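Local coordinates for Acarbose/maltose binding protein GacH (Streptomyces glaucescens, PDB 3K01) that binds acarbose and an acarbose homolog as the solute receptor of an ABC transporter, and probably maltose as well, at residues I101-L113 with S301-Y313. Sequence-based numbering, arbitrary orientation.
Sequences IGYLAPLDGTPAL and SVYAGSKNLDASY
A single beta bridge between Leu104 and Tyr303 joins the loop after helix 92-100 to residues 302-304. Two backbone hydrogen bonds define it: Ala304 N to Tyr103 O (2.9 Å) and Ala105 N to Val302 O (2.8 Å), each with an N-H...O angle of 170°. Tyr103 O also lies near the plane of the Tyr303 ring at its edge, 3.4 Å from CD1. Beyond the bridge, water 1 extends the pairing, donating to Ala105 O and accepting from Val302 N. In this periplasmic-binding-protein fold, strand 293-302 also runs antiparallel to strands 87-91 and 132-148, and the loop packs beside it and against the start of helix 309-320. There Tyr313 provides the main apolar surface. Thr110 CB sits over its ring, 3.9 Å from the centroid and 9° off the normal, a CH-pi contact. Thr110 OG1 lies between the backbone N and the carbonyl carbon (chi1 78°), where it donates to Leu107 O (2.7 Å) and, as an ST turn, accepts from Ala112 N; this rotation turns CG2 to the ring, 3.8 Å from Tyr313 CZ. Leu107 CD2 reaches Tyr313 CE1 obliquely (3.8 Å), while water 2 links Tyr313 OH to Pro106 O.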
loop_
_atom_site.group_PDB
_atom_site.type_symbol
_atom_site.label_atom_id
_atom_site.label_comp_id
_atom_site.label_asym_id
_atom_site.label_seq_id
_atom_site.Cartn_x
_atom_site.Cartn_y
_atom_site.Cartn_z
ATOM N N ILE A 101 11.271 12.550 -13.148
ATOM C CA ILE A 101 11.187 13.893 -13.764
ATOM C C ILE A 101 12.085 14.916 -13.072
ATOM O O ILE A 101 11.936 16.120 -13.250
ATOM C CB ILE A 101 9.741 14.386 -13.923
ATOM C CG1 ILE A 101 9.021 14.421 -12.572
ATOM C CG2 ILE A 101 8.995 13.475 -14.908
ATOM C CD1 ILE A 101 7.593 14.956 -12.671
ATOM N N GLY A 102 13.064 14.401 -12.334
ATOM C CA GLY A 102 14.169 15.239 -11.873
ATOM C C GLY A 102 13.873 16.036 -10.616
ATOM O O GLY A 102 14.614 16.972 -10.267
ATOM N N TYR A 103 12.796 15.730 -9.892
ATOM C CA TYR A 103 12.407 16.583 -8.764
ATOM C C TYR A 103 12.886 16.150 -7.371
ATOM O O TYR A 103 12.627 16.878 -6.399
ATOM C CB TYR A 103 10.889 16.736 -8.725
ATOM C CG TYR A 103 10.266 17.466 -9.884
ATOM C CD1 TYR A 103 10.980 18.392 -10.643
ATOM C CD2 TYR A 103 8.928 17.260 -10.181
ATOM C CE1 TYR A 103 10.334 19.056 -11.728
ATOM C CE2 TYR A 103 8.297 17.913 -11.225
ATOM C CZ TYR A 103 9.001 18.803 -11.979
ATOM O OH TYR A 103 8.386 19.462 -13.035
ATOM N N LEU A 104 13.569 15.009 -7.282
ATOM C CA LEU A 104 14.064 14.525 -5.989
ATOM C C LEU A 104 15.569 14.538 -5.891
ATOM O O LEU A 104 16.261 14.131 -6.830
ATOM C CB LEU A 104 13.498 13.131 -5.652
ATOM C CG LEU A 104 11.969 12.999 -5.628
ATOM C CD1 LEU A 104 11.587 11.602 -5.144
ATOM C CD2 LEU A 104 11.327 14.076 -4.766
ATOM N N ALA A 105 16.062 14.974 -4.738
ATOM C CA ALA A 105 17.506 14.929 -4.476
ATOM C C ALA A 105 17.954 13.502 -4.210
ATOM O O ALA A 105 17.314 12.778 -3.451
ATOM C CB ALA A 105 17.822 15.781 -3.247
ATOM N N PRO A 106 19.073 13.069 -4.800
ATOM C CA PRO A 106 19.555 11.728 -4.446
ATOM C C PRO A 106 20.155 11.727 -3.042
ATOM O O PRO A 106 20.801 12.698 -2.639
ATOM C CB PRO A 106 20.650 11.477 -5.490
ATOM C CG PRO A 106 21.167 12.851 -5.829
ATOM C CD PRO A 106 19.939 13.742 -5.796
ATOM N N LEU A 107 19.967 10.639 -2.310
ATOM C CA LEU A 107 20.336 10.597 -0.912
ATOM C C LEU A 107 21.530 9.699 -0.643
ATOM O O LEU A 107 22.037 9.680 0.476
ATOM C CB LEU A 107 19.129 10.166 -0.067
ATOM C CG LEU A 107 17.889 11.053 -0.155
ATOM C CD1 LEU A 107 16.796 10.537 0.782
ATOM C CD2 LEU A 107 18.186 12.512 0.166
ATOM N N ASP A 108 21.988 8.931 -1.635
ATOM C CA ASP A 108 23.183 8.092 -1.401
ATOM C C ASP A 108 24.365 8.953 -1.055
ATOM O O ASP A 108 24.542 10.039 -1.591
ATOM C CB ASP A 108 23.506 7.245 -2.616
ATOM C CG ASP A 108 22.317 6.466 -3.074
ATOM O OD1 ASP A 108 21.991 5.412 -2.452
ATOM O OD2 ASP A 108 21.644 7.005 -3.978
ATOM N N GLY A 109 25.141 8.496 -0.090
ATOM C CA GLY A 109 26.318 9.242 0.328
ATOM C C GLY A 109 25.953 10.545 1.003
ATOM O O GLY A 109 26.735 11.499 0.970
ATOM N N THR A 110 24.777 10.599 1.633
ATOM C CA THR A 110 24.366 11.746 2.434
ATOM C C THR A 110 23.980 11.300 3.813
ATOM O O THR A 110 23.664 10.124 4.021
ATOM C CB THR A 110 23.161 12.525 1.873
ATOM O OG1 THR A 110 21.946 11.813 2.172
ATOM C CG2 THR A 110 23.296 12.788 0.383
ATOM N N PRO A 111 24.002 12.228 4.765
ATOM C CA PRO A 111 23.646 11.916 6.152
ATOM C C PRO A 111 22.173 11.545 6.290
ATOM O O PRO A 111 21.734 11.155 7.372
ATOM C CB PRO A 111 23.927 13.230 6.884
ATOM C CG PRO A 111 24.995 13.880 6.078
ATOM C CD PRO A 111 24.713 13.513 4.649
ATOM N N ALA A 112 21.335 11.641 5.255
ATOM C CA ALA A 112 19.908 11.268 5.376
ATOM C C ALA A 112 19.677 9.788 5.679
ATOM O O ALA A 112 18.689 9.405 6.227
ATOM C CB ALA A 112 19.135 11.653 4.107
ATOM N N LEU A 113 20.595 8.950 5.250
ATOM C CA LEU A 113 20.423 7.525 5.246
ATOM C C LEU A 113 21.021 6.866 6.479
ATOM O O LEU A 113 20.954 5.735 6.616
ATOM C CB LEU A 113 21.005 6.912 3.930
ATOM C CG LEU A 113 20.440 7.435 2.606
ATOM C CD1 LEU A 113 20.958 6.606 1.488
ATOM C CD2 LEU A 113 18.896 7.409 2.620
ATOM N N SER A 301 10.893 12.312 1.050
ATOM C CA SER A 301 11.878 12.675 0.039
ATOM C C SER A 301 12.256 14.135 0.162
ATOM O O SER A 301 11.519 14.940 0.738
ATOM C CB SER A 301 11.299 12.413 -1.345
ATOM O OG SER A 301 11.025 11.035 -1.493
ATOM N N VAL A 302 13.407 14.473 -0.391
ATOM C CA VAL A 302 13.940 15.825 -0.369
ATOM C C VAL A 302 13.828 16.378 -1.787
ATOM O O VAL A 302 14.199 15.703 -2.746
ATOM C CB VAL A 302 15.401 15.816 0.097
ATOM C CG1 VAL A 302 15.983 17.224 0.019
ATOM C CG2 VAL A 302 15.539 15.245 1.531
ATOM N N TYR A 303 13.289 17.587 -1.909
ATOM C CA TYR A 303 13.192 18.245 -3.199
ATOM C C TYR A 303 14.569 18.546 -3.773
ATOM O O TYR A 303 15.444 19.090 -3.087
ATOM C CB TYR A 303 12.365 19.501 -3.019
ATOM C CG TYR A 303 12.404 20.481 -4.171
ATOM C CD1 TYR A 303 12.150 20.077 -5.490
ATOM C CD2 TYR A 303 12.688 21.819 -3.934
ATOM C CE1 TYR A 303 12.182 20.996 -6.541
ATOM C CE2 TYR A 303 12.710 22.753 -4.991
ATOM C CZ TYR A 303 12.459 22.322 -6.273
ATOM O OH TYR A 303 12.509 23.228 -7.330
ATOM N N ALA A 304 14.761 18.217 -5.045
ATOM C CA ALA A 304 16.071 18.373 -5.700
ATOM C C ALA A 304 16.585 19.796 -5.626
ATOM O O ALA A 304 17.791 20.004 -5.522
ATOM C CB ALA A 304 16.002 17.913 -7.158
ATOM N N GLY A 305 15.684 20.772 -5.705
ATOM C CA GLY A 305 16.078 22.196 -5.725
ATOM C C GLY A 305 16.068 22.849 -4.354
ATOM O O GLY A 305 16.151 24.080 -4.251
ATOM N N SER A 306 15.992 22.058 -3.283
ATOM C CA SER A 306 15.988 22.623 -1.933
ATOM C C SER A 306 17.212 23.508 -1.698
ATOM O O SER A 306 18.330 23.131 -2.051
ATOM C CB SER A 306 15.963 21.527 -0.861
ATOM O OG SER A 306 16.127 22.100 0.443
ATOM N N LYS A 307 16.974 24.650 -1.062
ATOM C CA LYS A 307 18.046 25.554 -0.627
ATOM C C LYS A 307 18.529 25.224 0.770
ATOM O O LYS A 307 19.359 25.939 1.343
ATOM C CB LYS A 307 17.572 27.014 -0.695
ATOM C CG LYS A 307 17.186 27.484 -2.101
ATOM C CD LYS A 307 18.304 27.339 -3.107
ATOM C CE LYS A 307 17.976 28.072 -4.410
ATOM N NZ LYS A 307 18.934 27.687 -5.495
ATOM N N ASN A 308 18.031 24.128 1.325
ATOM C CA ASN A 308 18.505 23.699 2.614
ATOM C C ASN A 308 18.656 22.192 2.662
ATOM O O ASN A 308 18.011 21.492 3.465
ATOM C CB ASN A 308 17.616 24.217 3.734
ATOM C CG ASN A 308 18.334 24.203 5.071
ATOM O OD1 ASN A 308 19.470 23.681 5.184
ATOM N ND2 ASN A 308 17.696 24.766 6.090
ATOM N N LEU A 309 19.522 21.678 1.807
ATOM C CA LEU A 309 19.698 20.235 1.713
ATOM C C LEU A 309 20.177 19.650 3.017
ATOM O O LEU A 309 19.682 18.613 3.459
ATOM C CB LEU A 309 20.664 19.869 0.584
ATOM C CG LEU A 309 20.145 20.062 -0.832
ATOM C CD1 LEU A 309 21.306 19.929 -1.800
ATOM C CD2 LEU A 309 19.031 19.057 -1.178
ATOM N N ASP A 310 21.135 20.279 3.671
ATOM C CA ASP A 310 21.689 19.659 4.852
ATOM C C ASP A 310 20.658 19.513 5.974
ATOM O O ASP A 310 20.580 18.460 6.622
ATOM C CB ASP A 310 22.948 20.403 5.319
ATOM C CG ASP A 310 24.096 20.264 4.342
ATOM O OD1 ASP A 310 24.225 19.219 3.677
ATOM O OD2 ASP A 310 24.890 21.228 4.254
ATOM N N ALA A 311 19.851 20.545 6.199
ATOM C CA ALA A 311 18.833 20.435 7.244
ATOM C C ALA A 311 17.750 19.444 6.828
ATOM O O ALA A 311 17.183 18.765 7.683
ATOM C CB ALA A 311 18.238 21.791 7.584
ATOM N N SER A 312 17.475 19.392 5.520
ATOM C CA SER A 312 16.478 18.451 5.007
ATOM C C SER A 312 16.929 17.008 5.168
ATOM O O SER A 312 16.121 16.151 5.526
ATOM C CB SER A 312 16.125 18.745 3.547
ATOM O OG SER A 312 15.588 20.044 3.397
ATOM N N TYR A 313 18.209 16.717 4.932
ATOM C CA TYR A 313 18.705 15.361 5.164
ATOM C C TYR A 313 18.471 14.978 6.622
ATOM O O TYR A 313 18.012 13.869 6.922
ATOM C CB TYR A 313 20.210 15.293 4.911
ATOM C CG TYR A 313 20.671 15.568 3.493
ATOM C CD1 TYR A 313 19.868 15.293 2.381
ATOM C CD2 TYR A 313 21.938 16.110 3.265
ATOM C CE1 TYR A 313 20.323 15.555 1.086
ATOM C CE2 TYR A 313 22.394 16.369 1.987
ATOM C CZ TYR A 313 21.589 16.107 0.899
ATOM O OH TYR A 313 22.045 16.366 -0.373
HETATM O O HOH W 1 15.120 12.668 -1.744
HETATM O O HOH W 2 21.415 15.316 -2.764
#